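Uly1 (PDB 7DRQ) cleaves ulvan, a polysaccharide of green algae, as a calcium-binding lyase of polysaccharide lyase family 24. Local coordinates at residues Ala130-Glu133 with Asn134-Thr137; Phe207-His210 with Asp211-Phe215; Lys267-Gly271 with Lys272-Gly276. All blocks are in the same frame, centred on the assembly; numbering follows the deposited sequence.

Followed from the N terminus, the three contacts come in series, none nested in or crossing another, and each closes a tight turn of a continuous stretch. Interaction 1 folds residues 130-137 back within the long loop between strands 122-126 and 150-152. Interaction 2 closes the hairpin of strands 201-208 and 214-220 at one edge of a four-stranded antiparallel sheet, and interaction 3 closes the hairpin of strands 261-269 and 272-280 in the next sheet. Their centres lie about 11 Å apart, and Ser209 and His210 of interaction 2 pack against Tyr268 of interaction 3, so adjoining sheets meet there. Interaction 1 stands apart, about 32 Å from both, centre to centre.

Interaction 1: residues Ala130-Glu133 with Asn134-Thr137; sequences AYRE and NTDT
Arg132 and Thr135 are the ends of a type I beta turn that reverses the chain just after its corner at Ala130. The turn is closed by Thr135 N on Arg132 O, at 3.0 Å. A second bond doubles the closure: Arg132 N donates a hydrogen bond to Thr135 OG1 at 2.8 Å, the N-H pointing nearly straight at it. The hydroxyl sits where it can be reached because OG1 lies anti to the carbonyl carbon of Thr135, chi1 -73°, while the CG2 branch points to the Tyr131 ring, 4.1 Å from CD1. Tyr131 itself is buried, and its OH is bonded to Asn109. The arginine side chain runs out beside the turn and crosses the Thr135 side chain at about a right angle. CG is wedged between backbone N and carbonyl carbon, chi1 38°, and the extended chain beyond it carries NH1 to Asn134 OD1, 3.1 Å away. That oxygen lies in the guanidinium plane, whereas the donor stands above the carbonyl plane of the amide, and the two flat groups are turned 67° apart. OD1 also rests 3.4 Å from Arg132 CG. An alanine in place of Arg132 is likely to leave Asn134 OD1 without this donor and the amide freer to turn. A water donates a hydrogen bond to each of Glu133 O and Thr135 O. The guanidinium of Arg200 lies close to that of Arg132, so the amide oxygen probably eases some of the like-charge crowding, while one backbone and one hydroxyl bond tie the ends of this surface turn.

Interaction 2: residues Phe207-His210 with Asp211-Phe215; sequences FTSH and DGDLF
The Phe207 and Phe215 side chains make the tight end of this beta hairpin, whose strands 201-208 and 214-220 run antiparallel. The two residues form a hydrogen-bonded pair, with Phe215 N on Phe207 O at 2.8 Å and Phe207 N on Phe215 O at 3.0 Å. On their shared face of the sheet, Phe215 CB lies over the Phe207 ring, 3.6 Å from its centroid and 24° off the normal, a CH-pi contact. Chi1 of 51° swings the Phe207 ring across the strand to receive it, CE2 coming within 3.4 Å of CB. The rings are nearly parallel, planes 12° apart, but offset so that little of one ring lies above the other. Thr208 and Leu214 form the next, non-hydrogen-bonded pair on the other face, where Thr208 CG2 meets Leu214 CD1 at 3.6 Å.

Toward the turn the packing gives way to polar contacts. Ser209 N binds Asp213 O, and Gly212 N returns to Ser209 O, making a type I turn with a G1 bulge. Ser209 OG accepts from Asp213 N at 3.1 Å, and a water links the same hydroxyl to Asp213 OD2. Gly212, at the bulge, has a positive phi at which a CB would collide with Asp211 O. His210 and Asp211 lie at the exposed tip, the histidine ring meeting Tyr268 edge-to-face and Asp211 O accepting from Lys118 NZ.

Beyond the hairpin, Leu214 and Phe215 touch strand 225-234. Phe207 packs on Met266 and Tyr268 of strand 261-269, and both phenylalanines reach Ile273 of strand 272-280, which joins this sheet to its neighbour.

Interaction 3: residues Lys267-Gly271 with Lys272-Gly276; sequences KYADG and KIRIG
Lys272 opens the second strand of a beta hairpin with a two-residue loop, a type I' turn from Ala269 to Lys272 with Asp270 and Gly271 at its corners, in a fold whose sequence family belongs to the beta-propellers. Lys272 N binds Ala269 O at 3.0 Å and Lys272 O accepts from Ala269 N at 2.9 Å. The Tyr268 ring turns one face to Lys272 N. The lysine chain extends to a salt bridge with Asp299.

Ile273 pairs with Tyr268 without hydrogen bonds, CG1 touching the ring at CD1. Arg274 pairs with Lys267 through two backbone bonds, while its extended side chain doubles back along the hairpin to the turn. NE reaches Ala269 O at 2.7 Å, with the oxygen in the guanidinium plane. NE and Lys272 N approach Ala269 O from opposite faces of its carbonyl plane, so two bonds grip this turn oxygen, with a weak third from Arg274 NH2. NH1 is held by Tyr295 OH. Arg274 NH2 binds Asp270 O at 3.1 Å and shares a water with Asp270 OD2, 2.5 Å from that oxygen.

Interaction 1: residues Ala130-Glu133 with Asn134-Thr137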
loop_
_atom_site.group_PDB
_atom_site.type_symbol
_atom_site.label_atom_id
_atom_site.label_comp_id
_atom_site.label_asym_id
_atom_site.label_seq_id
_atom_site.Cartn_x
_atom_site.Cartn_y
_atom_site.Cartn_z
ATOM N N ALA A 130 2.516 12.826 -4.103
ATOM C CA ALA A 130 1.742 14.071 -4.094
ATOM C C ALA A 130 2.347 15.135 -5.011
ATOM O O ALA A 130 2.375 16.324 -4.682
ATOM C CB ALA A 130 1.594 14.603 -2.667
ATOM N N TYR A 131 2.815 14.720 -6.183
ATOM C CA TYR A 131 3.398 15.703 -7.084
ATOM C C TYR A 131 2.300 16.446 -7.837
ATOM O O TYR A 131 1.164 15.981 -7.951
ATOM C CB TYR A 131 4.377 15.039 -8.054
ATOM C CG TYR A 131 5.485 14.300 -7.331
ATOM C CD1 TYR A 131 6.092 14.851 -6.212
ATOM C CD2 TYR A 131 5.896 13.043 -7.749
ATOM C CE1 TYR A 131 7.110 14.177 -5.530
ATOM C CE2 TYR A 131 6.900 12.354 -7.074
ATOM C CZ TYR A 131 7.498 12.922 -5.968
ATOM O OH TYR A 131 8.491 12.248 -5.302
ATOM N N ARG A 132 2.655 17.631 -8.335
ATOM C CA ARG A 132 1.734 18.512 -9.042
ATOM C C ARG A 132 2.499 19.186 -10.169
ATOM O O ARG A 132 3.722 19.084 -10.257
ATOM C CB ARG A 132 1.115 19.563 -8.100
ATOM C CG ARG A 132 2.093 20.083 -7.071
ATOM C CD ARG A 132 1.412 20.896 -5.967
ATOM N NE ARG A 132 2.230 20.914 -4.748
ATOM C CZ ARG A 132 3.270 21.722 -4.550
ATOM N NH1 ARG A 132 3.635 22.593 -5.485
ATOM N NH2 ARG A 132 3.950 21.665 -3.413
ATOM N N GLU A 133 1.772 19.902 -11.035
ATOM C CA GLU A 133 2.424 20.457 -12.220
ATOM C C GLU A 133 3.523 21.448 -11.856
ATOM O O GLU A 133 4.489 21.601 -12.611
ATOM C CB GLU A 133 1.395 21.109 -13.142
ATOM C CG GLU A 133 0.745 22.357 -12.585
ATOM C CD GLU A 133 -0.382 22.820 -13.470
ATOM O OE1 GLU A 133 -0.323 22.520 -14.679
ATOM O OE2 GLU A 133 -1.327 23.456 -12.965
ATOM N N ASN A 134 3.413 22.114 -10.705
ATOM C CA ASN A 134 4.432 23.067 -10.292
ATOM C C ASN A 134 5.308 22.521 -9.167
ATOM O O ASN A 134 5.895 23.298 -8.409
ATOM C CB ASN A 134 3.792 24.401 -9.899
ATOM C CG ASN A 134 2.909 24.289 -8.682
ATOM O OD1 ASN A 134 2.443 23.202 -8.333
ATOM N ND2 ASN A 134 2.687 25.411 -8.009
ATOM N N THR A 135 5.406 21.198 -9.044
ATOM C CA THR A 135 6.399 20.608 -8.157
ATOM C C THR A 135 7.792 21.060 -8.585
ATOM O O THR A 135 8.123 21.065 -9.773
ATOM C CB THR A 135 6.293 19.074 -8.181
ATOM O OG1 THR A 135 5.122 18.665 -7.466
ATOM C CG2 THR A 135 7.513 18.415 -7.547
ATOM N N ASP A 136 8.603 21.466 -7.611
ATOM C CA ASP A 136 9.925 22.019 -7.877
ATOM C C ASP A 136 10.937 20.887 -7.805
ATOM O O ASP A 136 11.295 20.432 -6.712
ATOM C CB ASP A 136 10.255 23.132 -6.879
ATOM C CG ASP A 136 11.636 23.741 -7.104
ATOM O OD1 ASP A 136 12.312 23.372 -8.084
ATOM O OD2 ASP A 136 12.044 24.607 -6.297
ATOM N N THR A 137 11.407 20.433 -8.960
ATOM C CA THR A 137 12.353 19.325 -8.968
ATOM C C THR A 137 13.790 19.765 -8.742
ATOM O O THR A 137 14.692 18.928 -8.853
ATOM C CB THR A 137 12.272 18.548 -10.286
ATOM O OG1 THR A 137 12.790 19.356 -11.349
ATOM C CG2 THR A 137 10.831 18.147 -10.591
HETATM O O HOH W 1 7.153 21.937 -12.127
#

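Interaction 2: residues Phe207-His210 with Asp211-Phe215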
loop_
_atom_site.group_PDB
_atom_site.type_symbol
_atom_site.label_atom_id
_atom_site.label_comp_id
_atom_site.label_asym_id
_atom_site.label_seq_id
_atom_site.Cartn_x
_atom_site.Cartn_y
_atom_site.Cartn_z
ATOM N N PHE A 207 -7.547 -2.925 -5.636
ATOM C CA PHE A 207 -8.240 -4.077 -5.077
ATOM C C PHE A 207 -9.267 -4.560 -6.091
ATOM O O PHE A 207 -9.681 -3.816 -6.983
ATOM C CB PHE A 207 -8.906 -3.765 -3.725
ATOM C CG PHE A 207 -9.772 -2.530 -3.715
ATOM C CD1 PHE A 207 -9.216 -1.273 -3.498
ATOM C CD2 PHE A 207 -11.153 -2.627 -3.891
ATOM C CE1 PHE A 207 -10.009 -0.138 -3.467
ATOM C CE2 PHE A 207 -11.960 -1.493 -3.853
ATOM C CZ PHE A 207 -11.393 -0.250 -3.655
ATOM N N THR A 208 -9.674 -5.822 -5.944
ATOM C CA THR A 208 -10.590 -6.466 -6.877
ATOM C C THR A 208 -11.757 -7.085 -6.124
ATOM O O THR A 208 -11.622 -7.519 -4.979
ATOM C CB THR A 208 -9.898 -7.559 -7.712
ATOM O OG1 THR A 208 -9.250 -8.500 -6.843
ATOM C CG2 THR A 208 -8.840 -6.949 -8.610
ATOM N N SER A 209 -12.897 -7.157 -6.795
ATOM C CA SER A 209 -14.083 -7.759 -6.209
ATOM C C SER A 209 -14.217 -9.226 -6.619
ATOM O O SER A 209 -13.472 -9.740 -7.455
ATOM C CB SER A 209 -15.326 -6.984 -6.631
ATOM O OG SER A 209 -15.635 -7.285 -7.984
ATOM N N HIS A 210 -15.212 -9.890 -6.021
ATOM C CA HIS A 210 -15.492 -11.295 -6.316
ATOM C C HIS A 210 -15.717 -11.514 -7.805
ATOM O O HIS A 210 -15.143 -12.427 -8.412
ATOM C CB HIS A 210 -16.730 -11.745 -5.538
ATOM C CG HIS A 210 -16.474 -12.023 -4.092
ATOM N ND1 HIS A 210 -17.469 -11.969 -3.137
ATOM C CD2 HIS A 210 -15.340 -12.373 -3.436
ATOM C CE1 HIS A 210 -16.958 -12.270 -1.956
ATOM N NE2 HIS A 210 -15.669 -12.523 -2.109
ATOM N N ASP A 211 -16.552 -10.677 -8.404
ATOM C CA ASP A 211 -16.953 -10.770 -9.800
ATOM C C ASP A 211 -15.907 -10.226 -10.765
ATOM O O ASP A 211 -16.182 -10.150 -11.970
ATOM C CB ASP A 211 -18.270 -10.025 -10.000
ATOM C CG ASP A 211 -19.439 -10.745 -9.369
ATOM O OD1 ASP A 211 -19.238 -11.879 -8.876
ATOM O OD2 ASP A 211 -20.549 -10.181 -9.364
ATOM N N GLY A 212 -14.733 -9.837 -10.277
ATOM C CA GLY A 212 -13.664 -9.419 -11.160
ATOM C C GLY A 212 -13.632 -7.949 -11.513
ATOM O O GLY A 212 -12.942 -7.576 -12.467
ATOM N N ASP A 213 -14.358 -7.102 -10.789
ATOM C CA ASP A 213 -14.185 -5.668 -10.964
ATOM C C ASP A 213 -12.884 -5.222 -10.318
ATOM O O ASP A 213 -12.440 -5.787 -9.316
ATOM C CB ASP A 213 -15.357 -4.896 -10.360
ATOM C CG ASP A 213 -16.499 -4.719 -11.352
ATOM O OD1 ASP A 213 -16.225 -4.412 -12.535
ATOM O OD2 ASP A 213 -17.657 -4.915 -10.946
ATOM N N LEU A 214 -12.258 -4.220 -10.918
ATOM C CA LEU A 214 -10.962 -3.721 -10.479
ATOM C C LEU A 214 -11.118 -2.274 -10.039
ATOM O O LEU A 214 -11.743 -1.469 -10.744
ATOM C CB LEU A 214 -9.925 -3.818 -11.597
ATOM C CG LEU A 214 -8.574 -3.156 -11.335
ATOM C CD1 LEU A 214 -7.872 -3.793 -10.139
ATOM C CD2 LEU A 214 -7.692 -3.260 -12.584
ATOM N N PHE A 215 -10.560 -1.951 -8.878
ATOM C CA PHE A 215 -10.669 -0.617 -8.299
ATOM C C PHE A 215 -9.291 -0.119 -7.892
ATOM O O PHE A 215 -8.352 -0.898 -7.713
ATOM C CB PHE A 215 -11.571 -0.590 -7.061
ATOM C CG PHE A 215 -12.955 -1.114 -7.291
ATOM C CD1 PHE A 215 -13.225 -2.469 -7.199
ATOM C CD2 PHE A 215 -14.006 -0.237 -7.557
ATOM C CE1 PHE A 215 -14.516 -2.952 -7.398
ATOM C CE2 PHE A 215 -15.288 -0.712 -7.741
ATOM C CZ PHE A 215 -15.548 -2.066 -7.670
HETATM O O HOH W 2 -17.933 -6.488 -8.804
#

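Interaction 3: residues Lys267-Gly271 with Lys272-Gly276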
loop_
_atom_site.group_PDB
_atom_site.type_symbol
_atom_site.label_atom_id
_atom_site.label_comp_id
_atom_site.label_asym_id
_atom_site.label_seq_id
_atom_site.Cartn_x
_atom_site.Cartn_y
_atom_site.Cartn_z
ATOM N N LYS A 267 -10.048 -1.760 1.346
ATOM C CA LYS A 267 -9.851 -3.135 0.915
ATOM C C LYS A 267 -11.186 -3.712 0.496
ATOM O O LYS A 267 -12.245 -3.241 0.912
ATOM C CB LYS A 267 -9.277 -4.024 2.025
ATOM C CG LYS A 267 -7.971 -3.552 2.619
ATOM C CD LYS A 267 -7.543 -4.507 3.745
ATOM C CE LYS A 267 -6.385 -3.928 4.534
ATOM N NZ LYS A 267 -5.756 -4.964 5.435
ATOM N N TYR A 268 -11.127 -4.762 -0.318
ATOM C CA TYR A 268 -12.295 -5.594 -0.558
ATOM C C TYR A 268 -12.241 -6.731 0.452
ATOM O O TYR A 268 -11.272 -7.502 0.470
ATOM C CB TYR A 268 -12.307 -6.126 -1.986
ATOM C CG TYR A 268 -13.586 -6.816 -2.375
ATOM C CD1 TYR A 268 -14.691 -6.087 -2.807
ATOM C CD2 TYR A 268 -13.681 -8.201 -2.348
ATOM C CE1 TYR A 268 -15.868 -6.725 -3.183
ATOM C CE2 TYR A 268 -14.838 -8.841 -2.719
ATOM C CZ TYR A 268 -15.922 -8.115 -3.145
ATOM O OH TYR A 268 -17.057 -8.798 -3.520
ATOM N N ALA A 269 -13.246 -6.805 1.316
ATOM C CA ALA A 269 -13.217 -7.729 2.445
ATOM C C ALA A 269 -14.623 -8.244 2.673
ATOM O O ALA A 269 -15.577 -7.453 2.673
ATOM C CB ALA A 269 -12.700 -7.042 3.715
ATOM N N ASP A 270 -14.748 -9.559 2.853
ATOM C CA ASP A 270 -16.039 -10.231 2.991
ATOM C C ASP A 270 -17.064 -9.673 2.006
ATOM O O ASP A 270 -18.159 -9.252 2.383
ATOM C CB ASP A 270 -16.565 -10.139 4.422
ATOM C CG ASP A 270 -17.723 -11.103 4.680
ATOM O OD1 ASP A 270 -17.812 -12.100 3.935
ATOM O OD2 ASP A 270 -18.544 -10.859 5.600
ATOM N N GLY A 271 -16.679 -9.645 0.725
ATOM C CA GLY A 271 -17.601 -9.308 -0.346
ATOM C C GLY A 271 -17.993 -7.851 -0.461
ATOM O O GLY A 271 -18.960 -7.542 -1.171
ATOM N N LYS A 272 -17.296 -6.941 0.214
ATOM C CA LYS A 272 -17.661 -5.532 0.177
ATOM C C LYS A 272 -16.420 -4.656 0.136
ATOM O O LYS A 272 -15.367 -5.006 0.662
ATOM C CB LYS A 272 -18.502 -5.117 1.388
ATOM C CG LYS A 272 -19.797 -5.897 1.544
ATOM C CD LYS A 272 -20.601 -5.423 2.753
ATOM C CE LYS A 272 -21.826 -6.324 2.940
ATOM N NZ LYS A 272 -22.615 -5.927 4.130
ATOM N N ILE A 273 -16.573 -3.496 -0.479
ATOM C CA ILE A 273 -15.565 -2.449 -0.415
ATOM C C ILE A 273 -15.684 -1.756 0.936
ATOM O O ILE A 273 -16.774 -1.327 1.320
ATOM C CB ILE A 273 -15.760 -1.460 -1.572
ATOM C CG1 ILE A 273 -15.419 -2.141 -2.894
ATOM C CG2 ILE A 273 -14.920 -0.232 -1.374
ATOM C CD1 ILE A 273 -15.927 -1.380 -4.113
ATOM N N ARG A 274 -14.577 -1.683 1.682
ATOM C CA ARG A 274 -14.587 -1.073 3.013
ATOM C C ARG A 274 -13.313 -0.262 3.224
ATOM O O ARG A 274 -12.382 -0.298 2.418
ATOM C CB ARG A 274 -14.726 -2.126 4.132
ATOM C CG ARG A 274 -15.467 -3.400 3.743
ATOM C CD ARG A 274 -15.631 -4.375 4.918
ATOM N NE ARG A 274 -16.374 -5.563 4.494
ATOM C CZ ARG A 274 -17.509 -5.988 5.052
ATOM N NH1 ARG A 274 -18.033 -5.346 6.095
ATOM N NH2 ARG A 274 -18.116 -7.069 4.567
ATOM N N ILE A 275 -13.277 0.493 4.324
ATOM C CA ILE A 275 -12.101 1.279 4.677
ATOM C C ILE A 275 -11.911 1.258 6.190
ATOM O O ILE A 275 -12.881 1.255 6.956
ATOM C CB ILE A 275 -12.227 2.729 4.153
ATOM C CG1 ILE A 275 -10.884 3.468 4.240
ATOM C CG2 ILE A 275 -13.345 3.459 4.899
ATOM C CD1 ILE A 275 -10.902 4.864 3.582
ATOM N N GLY A 276 -10.659 1.198 6.615
ATOM C CA GLY A 276 -10.307 1.448 8.003
ATOM C C GLY A 276 -9.222 2.500 8.022
ATOM O O GLY A 276 -8.370 2.536 7.135
HETATM O O HOH W 3 -19.371 -8.636 6.388
#